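Local coordinates for protein probable zinc protease PqqL (Escherichia coli, PDB 6OFT) that is probably a zinc-dependent endopeptidase of the M16 family acting in the periplasm, this chain being the first half of the protein, at residues F274-E279 against L408-I412; S281-Q285 against V358-R362; Q285-R290 against E354-V358; Q289-R294 against A465-P469. One frame throughout, in Å; residues are numbered along the deposited sequence.

Contact 1: residues F274-E279 against L408-I412; sequences FIEQAE and LWQQI
Phe-274 and Leu-408 meet obliquely, ring carbon CD1 of Phe-274 lying 3.5 Å from methyl CD1 of Leu-408. The phenyl ring is sent across by a first torsion that puts CG anti to the backbone N (chi1 -179°), and its ring carbon CE1 comes 3.9 Å from NE1 of Trp-409. The two aromatic planes are only 28° apart but displaced along one another, so the rings barely overlap. One helical turn on, Ala-278 presents just a methyl group, and its smallness lets the indole come close: CB of Ala-278 is 3.4 Å from NE1 of Trp-409. The same CB touches CD1 of Ile-412 at 3.7 Å. Both segments belong to the second of the two M16-type alpha/beta domains in this chain; the long helix 271-296 packs here on the short 3-10 turn that joins helix 398-408 to helix 414-425. Ile-275 lies across Leu-408 at about a right angle, its CG1 3.9 Å from CB of Leu-408, while its terminal CD1 reaches the amide of Gln-411, 3.4 Å from OE1, as a plain van der Waals contact near the exposed margin. Ile-412 and Glu-279 run past each other in opposite directions, so that the aliphatic part of the glutamate does the touching, CG of Glu-279 to CG1 of Ile-412 at 3.7 Å. OE2 of Glu-279 is hydrogen-bonded to Ser-416 OG, and OE1 makes a long, weak ion pair with Lys-420, which probably eases the cost of burying the carboxylate.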
loop_
_atom_site.group_PDB
_atom_site.type_symbol
_atom_site.label_atom_id
_atom_site.label_comp_id
_atom_site.label_asym_id
_atom_site.label_seq_id
_atom_site.Cartn_x
_atom_site.Cartn_y
_atom_site.Cartn_z
ATOM N N PHE A 274 0.169 -0.105 18.569
ATOM C CA PHE A 274 -1.133 0.459 18.196
ATOM C C PHE A 274 -1.110 1.969 18.522
ATOM O O PHE A 274 -1.575 2.767 17.714
ATOM C CB PHE A 274 -2.291 -0.234 18.957
ATOM C CG PHE A 274 -3.679 0.275 18.612
ATOM C CD1 PHE A 274 -4.221 1.377 19.269
ATOM C CD2 PHE A 274 -4.440 -0.346 17.629
ATOM C CE1 PHE A 274 -5.501 1.848 18.948
ATOM C CE2 PHE A 274 -5.716 0.134 17.299
ATOM C CZ PHE A 274 -6.241 1.222 17.966
ATOM N N ILE A 275 -0.565 2.344 19.699
ATOM C CA ILE A 275 -0.464 3.731 20.163
ATOM C C ILE A 275 0.489 4.527 19.271
ATOM O O ILE A 275 0.151 5.647 18.894
ATOM C CB ILE A 275 -0.088 3.830 21.676
ATOM C CG1 ILE A 275 -1.230 3.309 22.574
ATOM C CG2 ILE A 275 0.307 5.274 22.069
ATOM C CD1 ILE A 275 -0.775 2.827 23.957
ATOM N N GLU A 276 1.673 3.962 18.954
ATOM C CA GLU A 276 2.681 4.602 18.093
ATOM C C GLU A 276 2.082 4.976 16.737
ATOM O O GLU A 276 2.263 6.109 16.290
ATOM C CB GLU A 276 3.918 3.703 17.931
ATOM C CG GLU A 276 4.950 4.205 16.925
ATOM C CD GLU A 276 6.300 4.623 17.480
ATOM O OE1 GLU A 276 6.779 3.981 18.442
ATOM O OE2 GLU A 276 6.889 5.586 16.936
ATOM N N GLN A 277 1.349 4.043 16.100
ATOM C CA GLN A 277 0.724 4.286 14.791
ATOM C C GLN A 277 -0.369 5.331 14.923
ATOM O O GLN A 277 -0.492 6.187 14.048
ATOM C CB GLN A 277 0.162 2.976 14.188
ATOM C CG GLN A 277 -0.319 3.081 12.713
ATOM C CD GLN A 277 -1.722 3.640 12.492
ATOM O OE1 GLN A 277 -2.528 3.792 13.415
ATOM N NE2 GLN A 277 -2.058 3.954 11.241
ATOM N N ALA A 278 -1.181 5.246 15.994
ATOM C CA ALA A 278 -2.274 6.194 16.242
ATOM C C ALA A 278 -1.751 7.632 16.441
ATOM O O ALA A 278 -2.412 8.579 16.031
ATOM C CB ALA A 278 -3.090 5.759 17.451
ATOM N N GLU A 279 -0.574 7.786 17.055
ATOM C CA GLU A 279 0.039 9.104 17.261
ATOM C C GLU A 279 0.504 9.726 15.939
ATOM O O GLU A 279 0.286 10.918 15.753
ATOM C CB GLU A 279 1.175 9.053 18.290
ATOM C CG GLU A 279 0.655 8.873 19.710
ATOM C CD GLU A 279 1.660 9.085 20.823
ATOM O OE1 GLU A 279 2.861 8.816 20.607
ATOM O OE2 GLU A 279 1.241 9.500 21.926
ATOM N N LEU A 408 -6.964 2.750 24.410
ATOM C CA LEU A 408 -5.558 3.117 24.203
ATOM C C LEU A 408 -5.323 4.589 23.853
ATOM O O LEU A 408 -4.256 5.114 24.194
ATOM C CB LEU A 408 -4.869 2.204 23.179
ATOM C CG LEU A 408 -4.774 0.717 23.573
ATOM C CD1 LEU A 408 -4.114 -0.083 22.477
ATOM C CD2 LEU A 408 -4.020 0.521 24.907
ATOM N N TRP A 409 -6.294 5.263 23.196
ATOM C CA TRP A 409 -6.122 6.676 22.839
ATOM C C TRP A 409 -6.074 7.600 24.057
ATOM O O TRP A 409 -5.633 8.733 23.910
ATOM C CB TRP A 409 -7.182 7.168 21.839
ATOM C CG TRP A 409 -7.092 6.621 20.442
ATOM C CD1 TRP A 409 -6.075 5.893 19.901
ATOM C CD2 TRP A 409 -8.054 6.809 19.392
ATOM N NE1 TRP A 409 -6.341 5.614 18.582
ATOM C CE2 TRP A 409 -7.551 6.159 18.243
ATOM C CE3 TRP A 409 -9.296 7.467 19.310
ATOM C CZ2 TRP A 409 -8.250 6.133 17.030
ATOM C CZ3 TRP A 409 -9.984 7.446 18.106
ATOM C CH2 TRP A 409 -9.468 6.776 16.988
ATOM N N GLN A 410 -6.455 7.120 25.267
ATOM C CA GLN A 410 -6.375 7.968 26.464
ATOM C C GLN A 410 -4.900 8.160 26.910
ATOM O O GLN A 410 -4.592 9.077 27.672
ATOM C CB GLN A 410 -7.322 7.504 27.592
ATOM C CG GLN A 410 -7.031 6.145 28.215
ATOM C CD GLN A 410 -8.257 5.463 28.799
ATOM O OE1 GLN A 410 -9.322 5.355 28.172
ATOM N NE2 GLN A 410 -8.121 4.944 30.005
ATOM N N GLN A 411 -3.985 7.361 26.337
ATOM C CA GLN A 411 -2.539 7.493 26.533
ATOM C C GLN A 411 -1.957 8.557 25.563
ATOM O O GLN A 411 -0.795 8.944 25.696
ATOM C CB GLN A 411 -1.844 6.135 26.317
ATOM C CG GLN A 411 -1.970 5.242 27.537
ATOM C CD GLN A 411 -1.408 3.884 27.287
ATOM O OE1 GLN A 411 -0.194 3.698 27.209
ATOM N NE2 GLN A 411 -2.285 2.905 27.147
ATOM N N ILE A 412 -2.761 9.005 24.581
ATOM C CA ILE A 412 -2.341 10.029 23.609
ATOM C C ILE A 412 -2.749 11.393 24.139
ATOM O O ILE A 412 -3.935 11.650 24.341
ATOM C CB ILE A 412 -2.888 9.734 22.187
ATOM C CG1 ILE A 412 -2.433 8.321 21.723
ATOM C CG2 ILE A 412 -2.474 10.848 21.175
ATOM C CD1 ILE A 412 -3.143 7.793 20.509
#

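Contact 2: residues S281-Q285 against V358-R362; sequences SMLVQ and VKSTR
Segments 281-285 and 358-362 cross almost perpendicularly, at 103°, with their short axes 11.7 Å apart at closest approach. This is a helix-helix packing within the second M16-type alpha/beta domain, between helices 271-296 and 352-371, and the wide spacing is bridged by long side chains. Arg-362 suits it: bent at its third torsion (chi3 81°), it sets its guanidinium end-on to Ser-281, NH1 and NH2 both donating to the one hydroxyl oxygen OG, which lies in the guanidinium plane. The extended Gln-285 slides past the arginine in the opposite direction, its amide nearly coplanar with the guanidinium, and OE1 accepts from Arg-362 NH1 at 2.8 Å. Met-282, flexible and apolar, lays CG over one guanidinium face, and the same CG packs on CG1 of Val-358 at 3.8 Å. A leucine in place of Arg-362 would probably leave Ser-281 OG and Gln-285 OE1 without these donors and the glutamine amide freer to turn. Lys-359 turns from this interface to the backbone oxygens of Trp-409 and Ile-412, but its aliphatic stem still meets the methionine tip, with CG of Lys-359 4.0 Å from CE of Met-282.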
loop_
_atom_site.group_PDB
_atom_site.type_symbol
_atom_site.label_atom_id
_atom_site.label_comp_id
_atom_site.label_asym_id
_atom_site.label_seq_id
_atom_site.Cartn_x
_atom_site.Cartn_y
_atom_site.Cartn_z
ATOM N N SER A 281 -0.769 9.026 12.935
ATOM C CA SER A 281 -2.047 9.209 12.249
ATOM C C SER A 281 -2.761 10.463 12.754
ATOM O O SER A 281 -3.344 11.200 11.959
ATOM C CB SER A 281 -2.931 7.983 12.461
ATOM O OG SER A 281 -4.214 8.164 11.885
ATOM N N MET A 282 -2.710 10.702 14.076
ATOM C CA MET A 282 -3.336 11.872 14.681
ATOM C C MET A 282 -2.593 13.146 14.369
ATOM O O MET A 282 -3.253 14.137 14.091
ATOM C CB MET A 282 -3.561 11.689 16.170
ATOM C CG MET A 282 -4.837 10.928 16.419
ATOM S SD MET A 282 -5.151 10.690 18.144
ATOM C CE MET A 282 -6.406 9.484 18.041
ATOM N N LEU A 283 -1.235 13.110 14.336
ATOM C CA LEU A 283 -0.417 14.276 13.967
ATOM C C LEU A 283 -0.754 14.715 12.548
ATOM O O LEU A 283 -0.916 15.908 12.300
ATOM C CB LEU A 283 1.086 13.988 14.099
ATOM C CG LEU A 283 1.702 14.091 15.499
ATOM C CD1 LEU A 283 3.149 13.705 15.468
ATOM C CD2 LEU A 283 1.569 15.509 16.091
ATOM N N VAL A 284 -0.915 13.729 11.637
ATOM C CA VAL A 284 -1.276 13.894 10.223
ATOM C C VAL A 284 -2.679 14.515 10.143
ATOM O O VAL A 284 -2.848 15.554 9.493
ATOM C CB VAL A 284 -1.138 12.530 9.459
ATOM C CG1 VAL A 284 -2.014 12.460 8.208
ATOM C CG2 VAL A 284 0.317 12.228 9.118
ATOM N N GLN A 285 -3.660 13.923 10.853
ATOM C CA GLN A 285 -5.030 14.433 10.863
ATOM C C GLN A 285 -5.139 15.850 11.436
ATOM O O GLN A 285 -5.863 16.669 10.874
ATOM C CB GLN A 285 -5.999 13.488 11.595
ATOM C CG GLN A 285 -7.463 13.970 11.486
ATOM C CD GLN A 285 -8.495 12.964 11.919
ATOM O OE1 GLN A 285 -8.201 11.783 12.129
ATOM N NE2 GLN A 285 -9.740 13.418 12.048
ATOM N N VAL A 358 -10.571 15.478 17.309
ATOM C CA VAL A 358 -10.053 14.410 16.435
ATOM C C VAL A 358 -10.490 13.033 16.980
ATOM O O VAL A 358 -11.079 12.252 16.238
ATOM C CB VAL A 358 -8.531 14.546 16.159
ATOM C CG1 VAL A 358 -7.870 13.194 15.849
ATOM C CG2 VAL A 358 -8.293 15.518 15.014
ATOM N N LYS A 359 -10.287 12.790 18.293
ATOM C CA LYS A 359 -10.682 11.564 18.979
ATOM C C LYS A 359 -12.199 11.288 18.891
ATOM O O LYS A 359 -12.584 10.218 18.414
ATOM C CB LYS A 359 -10.222 11.586 20.438
ATOM C CG LYS A 359 -8.710 11.462 20.607
ATOM C CD LYS A 359 -8.374 11.507 22.072
ATOM C CE LYS A 359 -6.900 11.353 22.322
ATOM N NZ LYS A 359 -6.627 11.355 23.779
ATOM N N SER A 360 -13.045 12.244 19.327
ATOM C CA SER A 360 -14.506 12.103 19.298
ATOM C C SER A 360 -15.096 11.847 17.903
ATOM O O SER A 360 -16.020 11.037 17.798
ATOM C CB SER A 360 -15.196 13.295 19.961
ATOM O OG SER A 360 -15.105 14.475 19.183
ATOM N N THR A 361 -14.578 12.511 16.850
ATOM C CA THR A 361 -15.081 12.317 15.474
ATOM C C THR A 361 -14.642 10.971 14.880
ATOM O O THR A 361 -15.377 10.387 14.075
ATOM C CB THR A 361 -14.709 13.486 14.551
ATOM O OG1 THR A 361 -13.291 13.644 14.538
ATOM C CG2 THR A 361 -15.400 14.779 14.936
ATOM N N ARG A 362 -13.443 10.490 15.275
ATOM C CA ARG A 362 -12.912 9.192 14.856
ATOM C C ARG A 362 -13.678 8.085 15.568
ATOM O O ARG A 362 -14.075 7.124 14.919
ATOM C CB ARG A 362 -11.400 9.088 15.120
ATOM C CG ARG A 362 -10.547 9.719 14.042
ATOM C CD ARG A 362 -9.141 9.976 14.532
ATOM N NE ARG A 362 -8.319 8.774 14.476
ATOM C CZ ARG A 362 -7.171 8.665 13.818
ATOM N NH1 ARG A 362 -6.676 9.702 13.148
ATOM N NH2 ARG A 362 -6.502 7.525 13.831
#

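Contact 3: residues Q285-R290 against E354-V358; sequences QLFNQR and ELDDV
Arg-290 and Glu-354 form a two-pronged salt bridge, side-on to the guanidinium: NE donates to OE1 at 3.0 Å and NH2 to OE2 at 2.8 Å. Both carboxylate oxygens use their syn lone pairs, and the planes of the two groups are only 15° apart, so the paired bonds should resist rotation of either. One turn before Arg-290, Leu-286 packs its CD2 3.5 Å from the backbone O of Glu-354 and 3.8 Å from CG2 of Val-358. Gln-289 crosses Val-358 obliquely, and its NE2 lies 3.5 Å from that same CG2 methyl; the glutamine thus has the length to span the interface, its NE2 3.2 Å from OD2 of Asp-357. In the next shell, the backbone O of Gly-349 takes a further bond from Arg-290 NH2, and the backbone N of Ser-351 donates to Glu-354 OE2, which probably holds both groups in place and helps to offset the burial of their charges. The helix segments cross at 106°, their axes 10.6 Å apart. Leu-417 of helix 414-425 touches Leu-286 and Leu-355, whereas on another flank of helix 271-296 Phe-287 packs against helix 331-348 and strand 303-314, placing the helix between the sheet side and helix 352-371.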
loop_
_atom_site.group_PDB
_atom_site.type_symbol
_atom_site.label_atom_id
_atom_site.label_comp_id
_atom_site.label_asym_id
_atom_site.label_seq_id
_atom_site.Cartn_x
_atom_site.Cartn_y
_atom_site.Cartn_z
ATOM N N GLN A 285 -3.660 13.923 10.853
ATOM C CA GLN A 285 -5.030 14.433 10.863
ATOM C C GLN A 285 -5.139 15.850 11.436
ATOM O O GLN A 285 -5.863 16.669 10.874
ATOM C CB GLN A 285 -5.999 13.488 11.595
ATOM C CG GLN A 285 -7.463 13.970 11.486
ATOM C CD GLN A 285 -8.495 12.964 11.919
ATOM O OE1 GLN A 285 -8.201 11.783 12.129
ATOM N NE2 GLN A 285 -9.740 13.418 12.048
ATOM N N LEU A 286 -4.431 16.135 12.541
ATOM C CA LEU A 286 -4.469 17.451 13.181
ATOM C C LEU A 286 -3.948 18.542 12.241
ATOM O O LEU A 286 -4.557 19.610 12.155
ATOM C CB LEU A 286 -3.712 17.426 14.510
ATOM C CG LEU A 286 -4.426 16.756 15.696
ATOM C CD1 LEU A 286 -3.428 16.322 16.735
ATOM C CD2 LEU A 286 -5.455 17.683 16.330
ATOM N N PHE A 287 -2.867 18.239 11.480
ATOM C CA PHE A 287 -2.305 19.147 10.481
ATOM C C PHE A 287 -3.390 19.455 9.431
ATOM O O PHE A 287 -3.642 20.620 9.141
ATOM C CB PHE A 287 -1.075 18.511 9.802
ATOM C CG PHE A 287 -0.425 19.411 8.778
ATOM C CD1 PHE A 287 -0.886 19.446 7.461
ATOM C CD2 PHE A 287 0.645 20.226 9.126
ATOM C CE1 PHE A 287 -0.279 20.272 6.513
ATOM C CE2 PHE A 287 1.243 21.063 8.178
ATOM C CZ PHE A 287 0.777 21.075 6.880
ATOM N N ASN A 288 -4.019 18.392 8.877
ATOM C CA ASN A 288 -5.093 18.447 7.876
ATOM C C ASN A 288 -6.256 19.285 8.360
ATOM O O ASN A 288 -6.742 20.136 7.617
ATOM C CB ASN A 288 -5.570 17.025 7.509
ATOM C CG ASN A 288 -4.553 16.269 6.699
ATOM O OD1 ASN A 288 -3.624 16.867 6.174
ATOM N ND2 ASN A 288 -4.697 14.944 6.571
ATOM N N GLN A 289 -6.696 19.029 9.609
ATOM C CA GLN A 289 -7.784 19.723 10.304
ATOM C C GLN A 289 -7.483 21.224 10.355
ATOM O O GLN A 289 -8.272 22.002 9.824
ATOM C CB GLN A 289 -7.992 19.115 11.716
ATOM C CG GLN A 289 -9.052 19.798 12.584
ATOM C CD GLN A 289 -9.415 18.988 13.812
ATOM O OE1 GLN A 289 -8.941 19.246 14.925
ATOM N NE2 GLN A 289 -10.285 17.999 13.639
ATOM N N ARG A 290 -6.309 21.620 10.898
ATOM C CA ARG A 290 -5.922 23.030 10.993
ATOM C C ARG A 290 -5.891 23.731 9.648
ATOM O O ARG A 290 -6.494 24.789 9.530
ATOM C CB ARG A 290 -4.607 23.232 11.753
ATOM C CG ARG A 290 -4.576 24.613 12.397
ATOM C CD ARG A 290 -3.335 24.854 13.195
ATOM N NE ARG A 290 -3.436 24.293 14.538
ATOM C CZ ARG A 290 -2.444 24.321 15.415
ATOM N NH1 ARG A 290 -1.292 24.897 15.104
ATOM N NH2 ARG A 290 -2.596 23.778 16.612
ATOM N N GLU A 354 -8.596 20.638 20.157
ATOM C CA GLU A 354 -8.264 20.147 18.823
ATOM C C GLU A 354 -8.086 18.619 18.831
ATOM O O GLU A 354 -8.585 17.938 17.932
ATOM C CB GLU A 354 -6.975 20.799 18.331
ATOM C CG GLU A 354 -7.128 22.121 17.603
ATOM C CD GLU A 354 -5.794 22.605 17.071
ATOM O OE1 GLU A 354 -5.661 22.767 15.837
ATOM O OE2 GLU A 354 -4.868 22.789 17.892
ATOM N N LEU A 355 -7.366 18.092 19.851
ATOM C CA LEU A 355 -7.133 16.652 20.031
ATOM C C LEU A 355 -8.438 15.940 20.420
ATOM O O LEU A 355 -8.733 14.879 19.866
ATOM C CB LEU A 355 -6.006 16.381 21.060
ATOM C CG LEU A 355 -5.639 14.889 21.307
ATOM C CD1 LEU A 355 -5.254 14.155 19.988
ATOM C CD2 LEU A 355 -4.526 14.765 22.339
ATOM N N ASP A 356 -9.228 16.540 21.340
ATOM C CA ASP A 356 -10.533 16.021 21.770
ATOM C C ASP A 356 -11.512 15.913 20.603
ATOM O O ASP A 356 -12.279 14.958 20.558
ATOM C CB ASP A 356 -11.152 16.872 22.899
ATOM C CG ASP A 356 -10.592 16.641 24.292
ATOM O OD1 ASP A 356 -9.962 15.579 24.518
ATOM O OD2 ASP A 356 -10.787 17.520 25.160
ATOM N N ASP A 357 -11.473 16.867 19.652
ATOM C CA ASP A 357 -12.330 16.795 18.464
ATOM C C ASP A 357 -11.880 15.684 17.494
ATOM O O ASP A 357 -12.731 15.023 16.921
ATOM C CB ASP A 357 -12.415 18.142 17.744
ATOM C CG ASP A 357 -13.393 18.136 16.578
ATOM O OD1 ASP A 357 -14.615 17.971 16.822
ATOM O OD2 ASP A 357 -12.940 18.290 15.428
ATOM N N VAL A 358 -10.571 15.478 17.309
ATOM C CA VAL A 358 -10.053 14.410 16.435
ATOM C C VAL A 358 -10.490 13.033 16.980
ATOM O O VAL A 358 -11.079 12.252 16.238
ATOM C CB VAL A 358 -8.531 14.546 16.159
ATOM C CG1 VAL A 358 -7.870 13.194 15.849
ATOM C CG2 VAL A 358 -8.293 15.518 15.014
#

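Contact 4: residues Q289-R294 against A465-P469; sequences QRLQER and AYVFP
Tyr-466 lays its ring against Arg-290, with CG of the arginine 3.7 Å from the ring centroid and only 4° off its normal, a CH-pi contact over the centre of the face. The tyrosine belongs to the irregular last residues of this construct, where the full-length protein would continue; they follow helix 448-459 and here return to pack on the C-terminal half of helix 271-296 in the second M16-type alpha/beta domain. This CH-pi pair is the tight part. With CG of Tyr-466 anti to the backbone N (chi1 176°), the ring extends from the tail toward the helix, running opposite to the arginine chain; the guanidinium is tilted 23° from the ring plane, and CB of Tyr-466 sits over its centre. A long aliphatic chain ending in a flat group suits this role, since Arg-290 can pack on the ring while its nitrogens serve Glu-354. Arg-294 comes to the ring edge instead, its guanidinium turned steeply to the ring, NH1 3.6 Å from CD1 of Tyr-466. Putting an alanine here in place of Tyr-466 would probably strip CG of Arg-290 of the ring face it packs on and leave OE1 of Glu-293 without the tyrosine hydroxyl. Toward solvent the contact thins: Pro-469, exposed at the end of the modelled chain, merely brings CD to 4.0 Å from OE2 of Glu-293. The carboxylate of Glu-293 divides its oxygens between two aromatic residues. OE2 lies 3.2 Å from CE1 of Phe-468, while OE1 accepts a weak hydrogen bond, 2.7 Å long, from OH of Tyr-466.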
loop_
_atom_site.group_PDB
_atom_site.type_symbol
_atom_site.label_atom_id
_atom_site.label_comp_id
_atom_site.label_asym_id
_atom_site.label_seq_id
_atom_site.Cartn_x
_atom_site.Cartn_y
_atom_site.Cartn_z
ATOM N N GLN A 289 -6.696 19.029 9.609
ATOM C CA GLN A 289 -7.784 19.723 10.304
ATOM C C GLN A 289 -7.483 21.224 10.355
ATOM O O GLN A 289 -8.272 22.002 9.824
ATOM C CB GLN A 289 -7.992 19.115 11.716
ATOM C CG GLN A 289 -9.052 19.798 12.584
ATOM C CD GLN A 289 -9.415 18.988 13.812
ATOM O OE1 GLN A 289 -8.941 19.246 14.925
ATOM N NE2 GLN A 289 -10.285 17.999 13.639
ATOM N N ARG A 290 -6.309 21.620 10.898
ATOM C CA ARG A 290 -5.922 23.030 10.993
ATOM C C ARG A 290 -5.891 23.731 9.648
ATOM O O ARG A 290 -6.494 24.789 9.530
ATOM C CB ARG A 290 -4.607 23.232 11.753
ATOM C CG ARG A 290 -4.576 24.613 12.397
ATOM C CD ARG A 290 -3.335 24.854 13.195
ATOM N NE ARG A 290 -3.436 24.293 14.538
ATOM C CZ ARG A 290 -2.444 24.321 15.415
ATOM N NH1 ARG A 290 -1.292 24.897 15.104
ATOM N NH2 ARG A 290 -2.596 23.778 16.612
ATOM N N LEU A 291 -5.254 23.126 8.623
ATOM C CA LEU A 291 -5.201 23.711 7.281
ATOM C C LEU A 291 -6.598 23.921 6.678
ATOM O O LEU A 291 -6.862 24.995 6.126
ATOM C CB LEU A 291 -4.314 22.874 6.337
ATOM C CG LEU A 291 -4.014 23.489 4.959
ATOM C CD1 LEU A 291 -3.196 24.777 5.075
ATOM C CD2 LEU A 291 -3.292 22.502 4.075
ATOM N N GLN A 292 -7.486 22.911 6.799
ATOM C CA GLN A 292 -8.857 22.978 6.290
ATOM C C GLN A 292 -9.702 24.020 7.016
ATOM O O GLN A 292 -10.552 24.644 6.382
ATOM C CB GLN A 292 -9.546 21.606 6.321
ATOM C CG GLN A 292 -9.121 20.670 5.188
ATOM C CD GLN A 292 -9.351 21.254 3.806
ATOM O OE1 GLN A 292 -8.402 21.540 3.063
ATOM N NE2 GLN A 292 -10.614 21.452 3.435
ATOM N N GLU A 293 -9.454 24.219 8.329
ATOM C CA GLU A 293 -10.151 25.204 9.165
ATOM C C GLU A 293 -9.744 26.614 8.733
ATOM O O GLU A 293 -10.600 27.499 8.657
ATOM C CB GLU A 293 -9.815 24.997 10.653
ATOM C CG GLU A 293 -10.451 23.785 11.319
ATOM C CD GLU A 293 -9.867 23.367 12.663
ATOM O OE1 GLU A 293 -8.671 23.639 12.923
ATOM O OE2 GLU A 293 -10.612 22.751 13.459
ATOM N N ARG A 294 -8.434 26.815 8.442
ATOM C CA ARG A 294 -7.880 28.089 7.980
ATOM C C ARG A 294 -8.377 28.438 6.571
ATOM O O ARG A 294 -8.677 29.604 6.308
ATOM C CB ARG A 294 -6.345 28.084 8.044
ATOM C CG ARG A 294 -5.793 28.127 9.468
ATOM C CD ARG A 294 -4.316 28.461 9.504
ATOM N NE ARG A 294 -3.965 29.161 10.739
ATOM C CZ ARG A 294 -3.041 28.754 11.607
ATOM N NH1 ARG A 294 -2.802 29.456 12.706
ATOM N NH2 ARG A 294 -2.342 27.646 11.375
ATOM N N ALA A 465 -0.766 31.362 18.925
ATOM C CA ALA A 465 -1.356 30.042 19.113
ATOM C C ALA A 465 -2.669 29.960 18.369
ATOM O O ALA A 465 -3.444 30.919 18.368
ATOM C CB ALA A 465 -1.583 29.770 20.592
ATOM N N TYR A 466 -2.899 28.837 17.697
ATOM C CA TYR A 466 -4.136 28.635 16.967
ATOM C C TYR A 466 -5.264 28.303 17.947
ATOM O O TYR A 466 -5.069 27.525 18.883
ATOM C CB TYR A 466 -3.978 27.530 15.911
ATOM C CG TYR A 466 -5.268 27.205 15.193
ATOM C CD1 TYR A 466 -5.707 27.978 14.122
ATOM C CD2 TYR A 466 -6.075 26.152 15.613
ATOM C CE1 TYR A 466 -6.910 27.702 13.479
ATOM C CE2 TYR A 466 -7.277 25.863 14.975
ATOM C CZ TYR A 466 -7.685 26.634 13.901
ATOM O OH TYR A 466 -8.867 26.331 13.278
ATOM N N VAL A 467 -6.446 28.889 17.720
ATOM C CA VAL A 467 -7.605 28.634 18.568
ATOM C C VAL A 467 -8.661 27.849 17.794
ATOM O O VAL A 467 -9.139 28.305 16.751
ATOM C CB VAL A 467 -8.162 29.908 19.259
ATOM C CG1 VAL A 467 -9.386 29.583 20.117
ATOM C CG2 VAL A 467 -7.089 30.587 20.106
ATOM N N PHE A 468 -9.005 26.652 18.312
ATOM C CA PHE A 468 -10.027 25.774 17.743
ATOM C C PHE A 468 -11.398 26.485 17.813
ATOM O O PHE A 468 -11.742 27.012 18.877
ATOM C CB PHE A 468 -10.051 24.430 18.496
ATOM C CG PHE A 468 -11.041 23.412 17.978
ATOM C CD1 PHE A 468 -10.794 22.712 16.802
ATOM C CD2 PHE A 468 -12.205 23.131 18.681
ATOM C CE1 PHE A 468 -11.705 21.764 16.330
ATOM C CE2 PHE A 468 -13.116 22.182 18.210
ATOM C CZ PHE A 468 -12.863 21.512 17.033
ATOM N N PRO A 469 -12.156 26.579 16.687
ATOM C CA PRO A 469 -13.449 27.291 16.727
ATOM C C PRO A 469 -14.555 26.506 17.431
ATOM O O PRO A 469 -14.665 25.292 17.269
ATOM C CB PRO A 469 -13.778 27.532 15.244
ATOM C CG PRO A 469 -12.573 27.048 14.463
ATOM C CD PRO A 469 -11.885 26.055 15.336
#

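Overall arrangement
All four contacts use helix 271-296 and follow one another along it, contact 1 nearest its start and contact 4 nearest its end, their centres about 22 Å apart. Contacts 2 and 3, with centres about 6 Å apart, share Gln-285 and Val-358 and join this helix to helix 352-371; contact 2 uses the later residues of that helix and contact 3 the earlier ones. Contact 1 adds the later turn 408-412, tied to contact 2 through Lys-359; contact 4 adds the last residues of the construct and shares Gln-289 and Arg-290 with contact 3. One helix thus gathers three later parts of the chain, away from the predicted zinc site.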